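Type IV pilus secretin PilQ family protein (Vibrio cholerae, PDB 6W6M) probably forms the gated outer-membrane channel through which the type IV competence pilus passes, as a secretin required for natural competence. Local coordinates at residues A[284-289]-A[295-300]; A[350-355]-A[361-366]; A[536-541]-A[546-551]. All blocks are in the same frame, centred on the assembly; numbering follows the deposited sequence.

Contact 1 of 3, residues A[284-289]-A[295-300]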
ATOM      1  N   GLY A 284      -3.089   2.471 -50.134  1.00124.06           N
ATOM      2  CA  GLY A 284      -3.976   1.329 -49.835  1.00124.06           C
ATOM      3  C   GLY A 284      -3.262   0.399 -48.868  1.00124.06           C
ATOM      4  O   GLY A 284      -2.315   0.857 -48.198  1.00124.06           O
ATOM      5  N   SER A 285      -3.702  -0.861 -48.799  1.00117.20           N
ATOM      6  CA  SER A 285      -4.323  -1.577 -47.652  1.00117.20           C
ATOM      7  C   SER A 285      -4.616  -3.030 -48.043  1.00117.20           C
ATOM      8  O   SER A 285      -5.140  -3.252 -49.152  1.00117.20           O
ATOM      9  CB  SER A 285      -5.571  -0.870 -47.188  1.00117.20           C
ATOM     10  OG  SER A 285      -6.569  -0.889 -48.198  1.00117.20           O
ATOM     11  N   ILE A 286      -4.286  -3.975 -47.156  1.00110.03           N
ATOM     12  CA  ILE A 286      -4.687  -5.403 -47.327  1.00110.03           C
ATOM     13  C   ILE A 286      -5.719  -5.754 -46.249  1.00110.03           C
ATOM     14  O   ILE A 286      -5.645  -5.173 -45.150  1.00110.03           O
ATOM     15  CB  ILE A 286      -3.456  -6.326 -47.253  1.00110.03           C
ATOM     16  CG1 ILE A 286      -2.298  -5.663 -46.502  1.00110.03           C
ATOM     17  CG2 ILE A 286      -3.039  -6.782 -48.642  1.00110.03           C
ATOM     18  CD1 ILE A 286      -1.034  -6.486 -46.479  1.00110.03           C
ATOM     19  N   SER A 287      -6.638  -6.673 -46.561  1.00107.35           N
ATOM     20  CA  SER A 287      -7.457  -7.317 -45.542  1.00107.35           C
ATOM     21  C   SER A 287      -7.454  -8.821 -45.764  1.00107.35           C
ATOM     22  O   SER A 287      -7.210  -9.304 -46.872  1.00107.35           O
ATOM     23  CB  SER A 287      -8.902  -6.810 -45.564  1.00107.35           C
ATOM     24  OG  SER A 287      -8.972  -5.441 -45.232  1.00107.35           O
ATOM     25  N   ILE A 288      -7.752  -9.558 -44.705  1.00100.47           N
ATOM     26  CA  ILE A 288      -7.760 -11.014 -44.743  1.00100.47           C
ATOM     27  C   ILE A 288      -9.194 -11.513 -44.704  1.00100.47           C
ATOM     28  O   ILE A 288     -10.048 -10.969 -43.997  1.00100.47           O
ATOM     29  CB  ILE A 288      -6.942 -11.606 -43.577  1.00100.47           C
ATOM     30  CG1 ILE A 288      -5.473 -11.241 -43.720  1.00100.47           C
ATOM     31  CG2 ILE A 288      -7.078 -13.107 -43.532  1.00100.47           C
ATOM     32  CD1 ILE A 288      -5.065 -10.088 -42.851  1.00100.47           C
ATOM     33  N   ASP A 289      -9.460 -12.570 -45.467  1.00 96.48           N
ATOM     34  CA  ASP A 289     -10.700 -13.336 -45.379  1.00 96.48           C
ATOM     35  C   ASP A 289     -10.298 -14.767 -45.041  1.00 96.48           C
ATOM     36  O   ASP A 289      -9.807 -15.504 -45.905  1.00 96.48           O
ATOM     37  CB  ASP A 289     -11.486 -13.262 -46.675  1.00 96.48           C
ATOM     38  CG  ASP A 289     -12.776 -14.018 -46.610  1.00 96.48           C
ATOM     39  OD1 ASP A 289     -13.665 -13.632 -45.824  1.00 96.48           O
ATOM     40  OD2 ASP A 289     -12.901 -15.003 -47.356  1.00 96.48           O
ATOM     41  N   LEU A 295      -6.942 -12.867 -49.752  1.00102.08           N
ATOM     42  CA  LEU A 295      -6.595 -11.485 -49.475  1.00102.08           C
ATOM     43  C   LEU A 295      -7.497 -10.556 -50.274  1.00102.08           C
ATOM     44  O   LEU A 295      -7.947 -10.895 -51.367  1.00102.08           O
ATOM     45  CB  LEU A 295      -5.134 -11.205 -49.820  1.00102.08           C
ATOM     46  CG  LEU A 295      -4.141 -11.724 -48.790  1.00102.08           C
ATOM     47  CD1 LEU A 295      -2.720 -11.471 -49.236  1.00102.08           C
ATOM     48  CD2 LEU A 295      -4.414 -11.061 -47.469  1.00102.08           C
ATOM     49  N   LEU A 296      -7.752  -9.376 -49.724  1.00107.70           N
ATOM     50  CA  LEU A 296      -8.580  -8.365 -50.368  1.00107.70           C
ATOM     51  C   LEU A 296      -7.801  -7.059 -50.344  1.00107.70           C
ATOM     52  O   LEU A 296      -7.604  -6.476 -49.277  1.00107.70           O
ATOM     53  CB  LEU A 296      -9.923  -8.244 -49.652  1.00107.70           C
ATOM     54  CG  LEU A 296     -11.091  -7.411 -50.164  1.00107.70           C
ATOM     55  CD1 LEU A 296     -12.392  -8.078 -49.778  1.00107.70           C
ATOM     56  CD2 LEU A 296     -11.032  -6.028 -49.559  1.00107.70           C
ATOM     57  N   ILE A 297      -7.332  -6.613 -51.508  1.00112.40           N
ATOM     58  CA  ILE A 297      -6.382  -5.509 -51.604  1.00112.40           C
ATOM     59  C   ILE A 297      -7.015  -4.348 -52.358  1.00112.40           C
ATOM     60  O   ILE A 297      -7.800  -4.548 -53.295  1.00112.40           O
ATOM     61  CB  ILE A 297      -5.069  -5.954 -52.280  1.00112.40           C
ATOM     62  CG1 ILE A 297      -4.338  -6.966 -51.405  1.00112.40           C
ATOM     63  CG2 ILE A 297      -4.182  -4.764 -52.580  1.00112.40           C
ATOM     64  CD1 ILE A 297      -3.195  -7.641 -52.098  1.00112.40           C
ATOM     65  N   ARG A 298      -6.672  -3.128 -51.937  1.00116.64           N
ATOM     66  CA  ARG A 298      -7.145  -1.894 -52.565  1.00116.64           C
ATOM     67  C   ARG A 298      -5.943  -0.977 -52.777  1.00116.64           C
ATOM     68  O   ARG A 298      -5.404  -0.423 -51.814  1.00116.64           O
ATOM     69  CB  ARG A 298      -8.207  -1.219 -51.711  1.00116.64           C
ATOM     70  CG  ARG A 298      -8.637   0.143 -52.209  1.00116.64           C
ATOM     71  CD  ARG A 298      -9.749   0.707 -51.350  1.00116.64           C
ATOM     72  NE  ARG A 298     -10.357   1.890 -51.942  1.00116.64           N
ATOM     73  CZ  ARG A 298     -11.232   1.854 -52.939  1.00116.64           C
ATOM     74  NH1 ARG A 298     -11.597   0.696 -53.462  1.00116.64           N
ATOM     75  NH2 ARG A 298     -11.737   2.977 -53.421  1.00116.64           N
ATOM     76  N   GLU A 299      -5.531  -0.812 -54.034  1.00119.40           N
ATOM     77  CA  GLU A 299      -4.325  -0.050 -54.341  1.00119.40           C
ATOM     78  C   GLU A 299      -4.335   0.366 -55.805  1.00119.40           C
ATOM     79  O   GLU A 299      -5.327   0.196 -56.515  1.00119.40           O
ATOM     80  CB  GLU A 299      -3.070  -0.868 -54.025  1.00 30.00           C
ATOM     81  N   LEU A 300      -3.213   0.932 -56.242  1.00121.90           N
ATOM     82  CA  LEU A 300      -3.089   1.387 -57.619  1.00121.90           C
ATOM     83  C   LEU A 300      -2.980   0.189 -58.556  1.00121.90           C
ATOM     84  O   LEU A 300      -2.244  -0.758 -58.267  1.00121.90           O
ATOM     85  CB  LEU A 300      -1.861   2.283 -57.776  1.00121.90           C
ATOM     86  CG  LEU A 300      -1.859   3.616 -57.027  1.00121.90           C
ATOM     87  CD1 LEU A 300      -0.519   4.302 -57.175  1.00121.90           C
ATOM     88  CD2 LEU A 300      -2.974   4.515 -57.527  1.00121.90           C
TER

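Contact 2 of 3, residues A[350-355]-A[361-366]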
ATOM      1  N   SER A 350      46.631 -69.067  38.124  1.00 99.79           N
ATOM      2  CA  SER A 350      47.236 -67.764  38.417  1.00 99.79           C
ATOM      3  C   SER A 350      47.787 -67.073  37.170  1.00 99.79           C
ATOM      4  O   SER A 350      48.428 -66.030  37.273  1.00 99.79           O
ATOM      5  CB  SER A 350      48.336 -67.880  39.477  1.00 99.79           C
ATOM      6  OG  SER A 350      49.508 -68.446  38.919  1.00 99.79           O
ATOM      7  N   HIS A 351      47.534 -67.622  35.985  1.00 98.27           N
ATOM      8  CA  HIS A 351      47.981 -67.025  34.732  1.00 98.27           C
ATOM      9  C   HIS A 351      46.876 -67.188  33.703  1.00 98.27           C
ATOM     10  O   HIS A 351      46.294 -68.265  33.591  1.00 98.27           O
ATOM     11  CB  HIS A 351      49.256 -67.679  34.197  1.00 98.27           C
ATOM     12  CG  HIS A 351      50.506 -67.255  34.898  1.00 98.27           C
ATOM     13  ND1 HIS A 351      51.637 -66.864  34.216  1.00 98.27           N
ATOM     14  CD2 HIS A 351      50.815 -67.179  36.212  1.00 98.27           C
ATOM     15  CE1 HIS A 351      52.586 -66.554  35.080  1.00 98.27           C
ATOM     16  NE2 HIS A 351      52.113 -66.736  36.299  1.00 98.27           N
ATOM     17  N   SER A 352      46.609 -66.132  32.939  1.00 93.67           N
ATOM     18  CA  SER A 352      45.531 -66.157  31.960  1.00 93.67           C
ATOM     19  C   SER A 352      45.941 -65.412  30.705  1.00 93.67           C
ATOM     20  O   SER A 352      46.907 -64.651  30.704  1.00 93.67           O
ATOM     21  CB  SER A 352      44.258 -65.531  32.523  1.00 93.67           C
ATOM     22  OG  SER A 352      43.762 -66.300  33.595  1.00 93.67           O
ATOM     23  N   VAL A 353      45.199 -65.650  29.630  1.00 92.30           N
ATOM     24  CA  VAL A 353      45.384 -64.948  28.366  1.00 92.30           C
ATOM     25  C   VAL A 353      44.030 -64.795  27.696  1.00 92.30           C
ATOM     26  O   VAL A 353      43.276 -65.764  27.573  1.00 92.30           O
ATOM     27  CB  VAL A 353      46.358 -65.673  27.422  1.00 92.30           C
ATOM     28  CG1 VAL A 353      46.404 -64.959  26.100  1.00 92.30           C
ATOM     29  CG2 VAL A 353      47.743 -65.713  28.008  1.00 92.30           C
ATOM     30  N   GLY A 354      43.742 -63.587  27.231  1.00 90.46           N
ATOM     31  CA  GLY A 354      42.446 -63.299  26.653  1.00 90.46           C
ATOM     32  C   GLY A 354      42.558 -62.220  25.603  1.00 90.46           C
ATOM     33  O   GLY A 354      43.621 -62.007  25.019  1.00 90.46           O
ATOM     34  N   GLY A 355      41.440 -61.554  25.350  1.00 91.24           N
ATOM     35  CA  GLY A 355      41.356 -60.533  24.317  1.00 91.24           C
ATOM     36  C   GLY A 355      40.919 -59.193  24.880  1.00 91.24           C
ATOM     37  O   GLY A 355      40.600 -58.276  24.124  1.00 91.24           O
ATOM     38  N   LEU A 361      38.897 -60.892  33.619  1.00100.93           N
ATOM     39  CA  LEU A 361      38.169 -60.794  34.879  1.00100.93           C
ATOM     40  C   LEU A 361      36.960 -61.720  34.891  1.00100.93           C
ATOM     41  O   LEU A 361      36.459 -62.078  35.961  1.00100.93           O
ATOM     42  CB  LEU A 361      37.748 -59.351  35.140  1.00100.93           C
ATOM     43  CG  LEU A 361      38.880 -58.343  35.340  1.00100.93           C
ATOM     44  CD1 LEU A 361      38.317 -56.964  35.585  1.00100.93           C
ATOM     45  CD2 LEU A 361      39.769 -58.756  36.483  1.00100.93           C
ATOM     46  N   TRP A 362      36.463 -62.110  33.716  1.00103.61           N
ATOM     47  CA  TRP A 362      35.334 -63.036  33.683  1.00103.61           C
ATOM     48  C   TRP A 362      35.776 -64.473  33.912  1.00103.61           C
ATOM     49  O   TRP A 362      35.107 -65.222  34.629  1.00103.61           O
ATOM     50  CB  TRP A 362      34.589 -62.931  32.361  1.00103.61           C
ATOM     51  CG  TRP A 362      33.477 -63.919  32.239  1.00103.61           C
ATOM     52  CD1 TRP A 362      32.185 -63.747  32.629  1.00103.61           C
ATOM     53  CD2 TRP A 362      33.556 -65.236  31.688  1.00103.61           C
ATOM     54  NE1 TRP A 362      31.453 -64.871  32.350  1.00103.61           N
ATOM     55  CE2 TRP A 362      32.274 -65.802  31.774  1.00103.61           C
ATOM     56  CE3 TRP A 362      34.588 -65.991  31.128  1.00103.61           C
ATOM     57  CZ2 TRP A 362      31.994 -67.087  31.322  1.00103.61           C
ATOM     58  CZ3 TRP A 362      34.310 -67.263  30.681  1.00103.61           C
ATOM     59  CH2 TRP A 362      33.024 -67.799  30.780  1.00103.61           C
ATOM     60  N   GLN A 363      36.884 -64.892  33.305  1.00100.98           N
ATOM     61  CA  GLN A 363      37.338 -66.262  33.495  1.00100.98           C
ATOM     62  C   GLN A 363      38.022 -66.371  34.848  1.00100.98           C
ATOM     63  O   GLN A 363      39.169 -66.810  34.956  1.00100.98           O
ATOM     64  CB  GLN A 363      38.259 -66.705  32.359  1.00100.98           C
ATOM     65  CG  GLN A 363      39.424 -65.796  32.083  1.00100.98           C
ATOM     66  CD  GLN A 363      40.322 -66.338  31.004  1.00100.98           C
ATOM     67  OE1 GLN A 363      40.076 -67.409  30.461  1.00100.98           O
ATOM     68  NE2 GLN A 363      41.375 -65.602  30.686  1.00100.98           N
ATOM     69  N   LYS A 364      37.291 -65.943  35.861  1.00103.82           N
ATOM     70  CA  LYS A 364      37.657 -65.976  37.275  1.00103.82           C
ATOM     71  C   LYS A 364      36.354 -65.727  38.033  1.00103.82           C
ATOM     72  O   LYS A 364      35.244 -65.864  37.483  1.00103.82           O
ATOM     73  CB  LYS A 364      38.639 -64.858  37.641  1.00103.82           C
ATOM     74  CG  LYS A 364      39.977 -64.875  36.922  1.00103.82           C
ATOM     75  CD  LYS A 364      40.780 -66.116  37.270  1.00103.82           C
ATOM     76  CE  LYS A 364      42.145 -66.086  36.604  1.00103.82           C
ATOM     77  NZ  LYS A 364      42.938 -67.308  36.914  1.00103.82           N
ATOM     78  N   GLY A 365      36.452 -65.387  39.309  1.00107.28           N
ATOM     79  CA  GLY A 365      35.214 -65.051  39.982  1.00107.28           C
ATOM     80  C   GLY A 365      34.908 -63.575  40.098  1.00107.28           C
ATOM     81  O   GLY A 365      33.981 -63.216  40.830  1.00107.28           O
ATOM     82  N   LEU A 366      35.638 -62.709  39.400  1.00107.53           N
ATOM     83  CA  LEU A 366      35.653 -61.298  39.767  1.00107.53           C
ATOM     84  C   LEU A 366      34.427 -60.554  39.240  1.00107.53           C
ATOM     85  O   LEU A 366      33.766 -59.828  39.988  1.00107.53           O
ATOM     86  CB  LEU A 366      36.956 -60.666  39.287  1.00107.53           C
ATOM     87  CG  LEU A 366      38.137 -61.291  40.034  1.00107.53           C
ATOM     88  CD1 LEU A 366      39.469 -60.818  39.509  1.00107.53           C
ATOM     89  CD2 LEU A 366      38.027 -60.987  41.504  1.00107.53           C
TER

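Contact 3 of 3, residues A[536-541]-A[546-551]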
ATOM      1  N   PRO A 536      49.108 -54.177  12.951  1.00 84.41           N
ATOM      2  CA  PRO A 536      50.268 -53.419  12.450  1.00 84.41           C
ATOM      3  C   PRO A 536      51.416 -54.218  11.850  1.00 84.41           C
ATOM      4  O   PRO A 536      52.020 -53.755  10.876  1.00 84.41           O
ATOM      5  CB  PRO A 536      50.691 -52.644  13.696  1.00 84.41           C
ATOM      6  CG  PRO A 536      49.401 -52.311  14.315  1.00 84.41           C
ATOM      7  CD  PRO A 536      48.529 -53.524  14.136  1.00 84.41           C
ATOM      8  N   LEU A 537      51.742 -55.393  12.375  1.00 88.14           N
ATOM      9  CA  LEU A 537      52.863 -56.136  11.816  1.00 88.14           C
ATOM     10  C   LEU A 537      52.488 -57.487  11.233  1.00 88.14           C
ATOM     11  O   LEU A 537      53.162 -57.958  10.317  1.00 88.14           O
ATOM     12  CB  LEU A 537      53.948 -56.342  12.877  1.00 88.14           C
ATOM     13  CG  LEU A 537      55.129 -57.178  12.387  1.00 88.14           C
ATOM     14  CD1 LEU A 537      55.836 -56.463  11.242  1.00 88.14           C
ATOM     15  CD2 LEU A 537      56.091 -57.483  13.516  1.00 88.14           C
ATOM     16  N   LEU A 538      51.433 -58.121  11.737  1.00 89.04           N
ATOM     17  CA  LEU A 538      51.099 -59.466  11.302  1.00 89.04           C
ATOM     18  C   LEU A 538      50.345 -59.476   9.985  1.00 89.04           C
ATOM     19  O   LEU A 538      50.470 -60.432   9.217  1.00 89.04           O
ATOM     20  CB  LEU A 538      50.281 -60.161  12.381  1.00 89.04           C
ATOM     21  CG  LEU A 538      51.064 -60.381  13.666  1.00 89.04           C
ATOM     22  CD1 LEU A 538      50.177 -60.939  14.756  1.00 89.04           C
ATOM     23  CD2 LEU A 538      52.230 -61.305  13.396  1.00 89.04           C
ATOM     24  N   GLY A 539      49.586 -58.426   9.690  1.00 87.17           N
ATOM     25  CA  GLY A 539      48.773 -58.400   8.493  1.00 87.17           C
ATOM     26  C   GLY A 539      49.572 -58.221   7.223  1.00 87.17           C
ATOM     27  O   GLY A 539      49.020 -57.864   6.183  1.00 87.17           O
ATOM     28  N   ASP A 540      50.874 -58.486   7.293  1.00 92.41           N
ATOM     29  CA  ASP A 540      51.747 -58.367   6.135  1.00 92.41           C
ATOM     30  C   ASP A 540      52.539 -59.639   5.872  1.00 92.41           C
ATOM     31  O   ASP A 540      53.310 -59.678   4.907  1.00 92.41           O
ATOM     32  CB  ASP A 540      52.716 -57.198   6.311  1.00 92.41           C
ATOM     33  CG  ASP A 540      52.966 -56.448   5.024  1.00 92.41           C
ATOM     34  OD1 ASP A 540      52.015 -55.838   4.495  1.00 92.41           O
ATOM     35  OD2 ASP A 540      54.120 -56.459   4.545  1.00 92.41           O
ATOM     36  N   LEU A 541      52.380 -60.674   6.698  1.00 95.29           N
ATOM     37  CA  LEU A 541      53.106 -61.915   6.504  1.00 95.29           C
ATOM     38  C   LEU A 541      52.665 -62.579   5.203  1.00 95.29           C
ATOM     39  O   LEU A 541      51.512 -62.446   4.789  1.00 95.29           O
ATOM     40  CB  LEU A 541      52.884 -62.841   7.694  1.00 95.29           C
ATOM     41  CG  LEU A 541      53.459 -62.307   9.007  1.00 95.29           C
ATOM     42  CD1 LEU A 541      53.086 -63.190  10.179  1.00 95.29           C
ATOM     43  CD2 LEU A 541      54.961 -62.176   8.896  1.00 95.29           C
ATOM     44  N   ALA A 546      46.622 -63.135   5.758  1.00 88.90           N
ATOM     45  CA  ALA A 546      45.185 -63.093   5.514  1.00 88.90           C
ATOM     46  C   ALA A 546      44.366 -63.379   6.758  1.00 88.90           C
ATOM     47  O   ALA A 546      43.150 -63.176   6.736  1.00 88.90           O
ATOM     48  CB  ALA A 546      44.811 -64.083   4.418  1.00 88.90           C
ATOM     49  N   LEU A 547      44.989 -63.837   7.835  1.00 88.51           N
ATOM     50  CA  LEU A 547      44.286 -64.051   9.087  1.00 88.51           C
ATOM     51  C   LEU A 547      44.204 -62.799   9.944  1.00 88.51           C
ATOM     52  O   LEU A 547      43.577 -62.841  11.005  1.00 88.51           O
ATOM     53  CB  LEU A 547      44.968 -65.161   9.890  1.00 88.51           C
ATOM     54  CG  LEU A 547      44.992 -66.598   9.356  1.00 88.51           C
ATOM     55  CD1 LEU A 547      45.836 -67.523  10.215  1.00 88.51           C
ATOM     56  CD2 LEU A 547      43.573 -67.116   9.261  1.00 88.51           C
ATOM     57  N   PHE A 548      44.807 -61.692   9.513  1.00 86.42           N
ATOM     58  CA  PHE A 548      44.962 -60.508  10.348  1.00 86.42           C
ATOM     59  C   PHE A 548      44.533 -59.237   9.627  1.00 86.42           C
ATOM     60  O   PHE A 548      45.042 -58.157   9.916  1.00 86.42           O
ATOM     61  CB  PHE A 548      46.406 -60.356  10.813  1.00 86.42           C
ATOM     62  CG  PHE A 548      46.885 -61.461  11.697  1.00 86.42           C
ATOM     63  CD1 PHE A 548      46.612 -61.445  13.052  1.00 86.42           C
ATOM     64  CD2 PHE A 548      47.631 -62.503  11.182  1.00 86.42           C
ATOM     65  CE1 PHE A 548      47.061 -62.452  13.867  1.00 86.42           C
ATOM     66  CE2 PHE A 548      48.076 -63.510  11.993  1.00 86.42           C
ATOM     67  CZ  PHE A 548      47.794 -63.485  13.337  1.00 86.42           C
ATOM     68  N   ARG A 549      43.595 -59.319   8.690  1.00 82.47           N
ATOM     69  CA  ARG A 549      43.292 -58.139   7.890  1.00 82.47           C
ATOM     70  C   ARG A 549      41.936 -58.296   7.226  1.00 82.47           C
ATOM     71  O   ARG A 549      41.495 -59.407   6.929  1.00 82.47           O
ATOM     72  CB  ARG A 549      44.366 -57.900   6.836  1.00 82.47           C
ATOM     73  CG  ARG A 549      44.314 -58.857   5.694  1.00 82.47           C
ATOM     74  CD  ARG A 549      45.584 -58.834   4.915  1.00 82.47           C
ATOM     75  NE  ARG A 549      45.544 -59.791   3.825  1.00 82.47           N
ATOM     76  CZ  ARG A 549      46.615 -60.238   3.186  1.00 82.47           C
ATOM     77  NH1 ARG A 549      47.819 -59.820   3.534  1.00 82.47           N
ATOM     78  NH2 ARG A 549      46.479 -61.110   2.206  1.00 82.47           N
ATOM     79  N   ARG A 550      41.288 -57.160   6.980  1.00 78.68           N
ATOM     80  CA  ARG A 550      40.104 -57.095   6.136  1.00 78.68           C
ATOM     81  C   ARG A 550      40.433 -56.272   4.906  1.00 78.68           C
ATOM     82  O   ARG A 550      41.091 -55.232   5.010  1.00 78.68           O
ATOM     83  CB  ARG A 550      38.912 -56.488   6.867  1.00 78.68           C
ATOM     84  CG  ARG A 550      37.723 -56.259   5.971  1.00 78.68           C
ATOM     85  CD  ARG A 550      36.499 -55.898   6.764  1.00 78.68           C
ATOM     86  NE  ARG A 550      36.729 -54.736   7.604  1.00 78.68           N
ATOM     87  CZ  ARG A 550      35.931 -54.362   8.592  1.00 78.68           C
ATOM     88  NH1 ARG A 550      34.847 -55.062   8.874  1.00 78.68           N
ATOM     89  NH2 ARG A 550      36.222 -53.288   9.303  1.00 78.68           N
ATOM     90  N   THR A 551      39.979 -56.748   3.754  1.00 76.75           N
ATOM     91  CA  THR A 551      40.286 -56.189   2.448  1.00 76.75           C
ATOM     92  C   THR A 551      39.000 -55.907   1.679  1.00 76.75           C
ATOM     93  O   THR A 551      38.076 -56.726   1.663  1.00 76.75           O
ATOM     94  CB  THR A 551      41.179 -57.153   1.662  1.00 76.75           C
ATOM     95  OG1 THR A 551      40.513 -58.409   1.511  1.00 76.75           O
ATOM     96  CG2 THR A 551      42.506 -57.365   2.346  1.00 76.75           C
TER

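Contact 1 of 3, residues A[284-289]-A[295-300]
Leu295 reaches across to the neighbouring strand with one methyl branch: its CD2 lies 3.4 Å from Ser287 O and 3.9 Å from Ile288 CG1. The Leu295 and Ile288 side chains stand side by side, and the torsion that sets CG of Leu295 opposite its own carbonyl carbon (chi1 -77°) brings that branch over the partner strand. On the same face both residues meet helix 264-271, Leu295 against Ile267 and Ala268, Ile288 against Ala268. Leu296, the next residue, forms the hydrogen-bonded pair with Ser287: Leu296 N donates to Ser287 O, and Ser287 N returns a bond to Leu296 O, each 2.9 Å long. Their side chains turn to the other face, where a second subunit packs, its Leu280 on Leu296 and its Asn278 on Ser287. The two consecutive strands, antiparallel at 161° and joined by a short connection, form a beta hairpin within the short domain of bacterial type II and III secretion proteins; the alternation of side chains gives it one face for its own helix and one for a neighbouring subunit. Strand 253-258 completes the three-stranded sheet on the far side of 295-299. Ile297 sits in a non-hydrogen-bonded pair with Ile286, the two side chains pointing the same way, back on the helix-covered face, where Ile286 meets Ile271. Arg298 N donates to Ser285 O over 3.2 Å. The side-chain contact here is slight, Arg298 CB lying 3.9 Å from Ser285 OG, while the extended arginine chain carries its guanidinium away from the hairpin.

Contact 2 of 3, residues A[350-355]-A[361-366]
Ser352 receives two side chains from the turn that follows helix 357-362, and meets both at close range. The amide end of Gln363 comes in nitrogen first: NE2 lies 3.4 Å from Ser352 CB and 3.7 Å from Val353 O. With CG between the backbone N and carbonyl carbon (chi1 53°) and the chain extended beyond it, Gln363 spans the gap between the backbones, whose nearest CA atoms, those of Ser352 and Gln363, are 8.3 Å apart. A weak hydrogen bond from NE2 to Asn360 OD1 gives the amide a partner in the helix just before it.

Lys364 meets the serine mainly through its aliphatic end, with Lys364 CE 3.4 Å from Ser352 OG; the ammonium NZ follows at a long 3.6 Å from the same oxygen. A bend at chi2 (-64°) directs the chain there.

Gln395 of a third subunit packs on both Ser352 and Lys364, placing the contact beside a subunit boundary. Residues 352-354 pair with an antiparallel strand of the third subunit, so the sheet runs on across the interface, in keeping with the multisubunit beta-barrel of secretins.

Contact 3 of 3, residues A[536-541]-A[546-551]
Leu538 lies over one face of the Phe548 ring, with its CB nearly above the middle: 3.7 Å from the ring centroid and 14° off the ring normal, the geometry of a CH-pi contact. Further along the leucine, CD1 reaches the outer part of the ring, 3.6 Å from Phe548 CE1. The leucine therefore spans the aromatic face from its centre to its rim, and the two side chains cross obliquely. With CG lying beside the backbone N (chi1 -64°), the phenyl ring is turned to the leucine, and at its base Phe548 CB rests 3.8 Å from Gly539 CA. Gly539 and Phe548 are also the residues whose CA atoms come nearest across the segments.

Arg549 approaches the same loop differently, with its guanidinium edge toward a carbonyl: NH1 is 3.5 Å from Gly539 O, which lies in the plane of the group. Its chain is extended from CG to NE, and Arg549 CD also comes near this oxygen, at 3.8 Å.

The two segments lie in and at the end of the connection between the antiparallel neighbours 518-534 and 549-568. The backbone of Phe548 is tied to Val535, closing the loop at its base, while Asp540 forms a salt bridge with Lys534. Across the two segments, cohesion comes chiefly from apolar packing, including the CH-pi contact; the arginine probably adds a modest electrostatic attraction to the glycine carbonyl.

How the contacts relate
The three contacts follow one another along the chain, each closing before the next opens. Contact 1 lies in a small three-stranded sheet on one side of the chain's centre; contacts 2 and 3 lie on the other, their centres 112 and 95 Å from that of contact 1. Contacts 2 and 3 are 27 Å apart centre to centre, with about 12 Å between nearest atoms, and both reach the sheet that includes strands 320-347 and 549-568. In this elongated subunit of a fourteen-chain assembly, contacts 1 and 2 involve residues that also pack on a neighbouring chain, the second and third subunit respectively, whereas at contact 3 the third subunit meets flanking residues of the segments, Pro536 and Arg550.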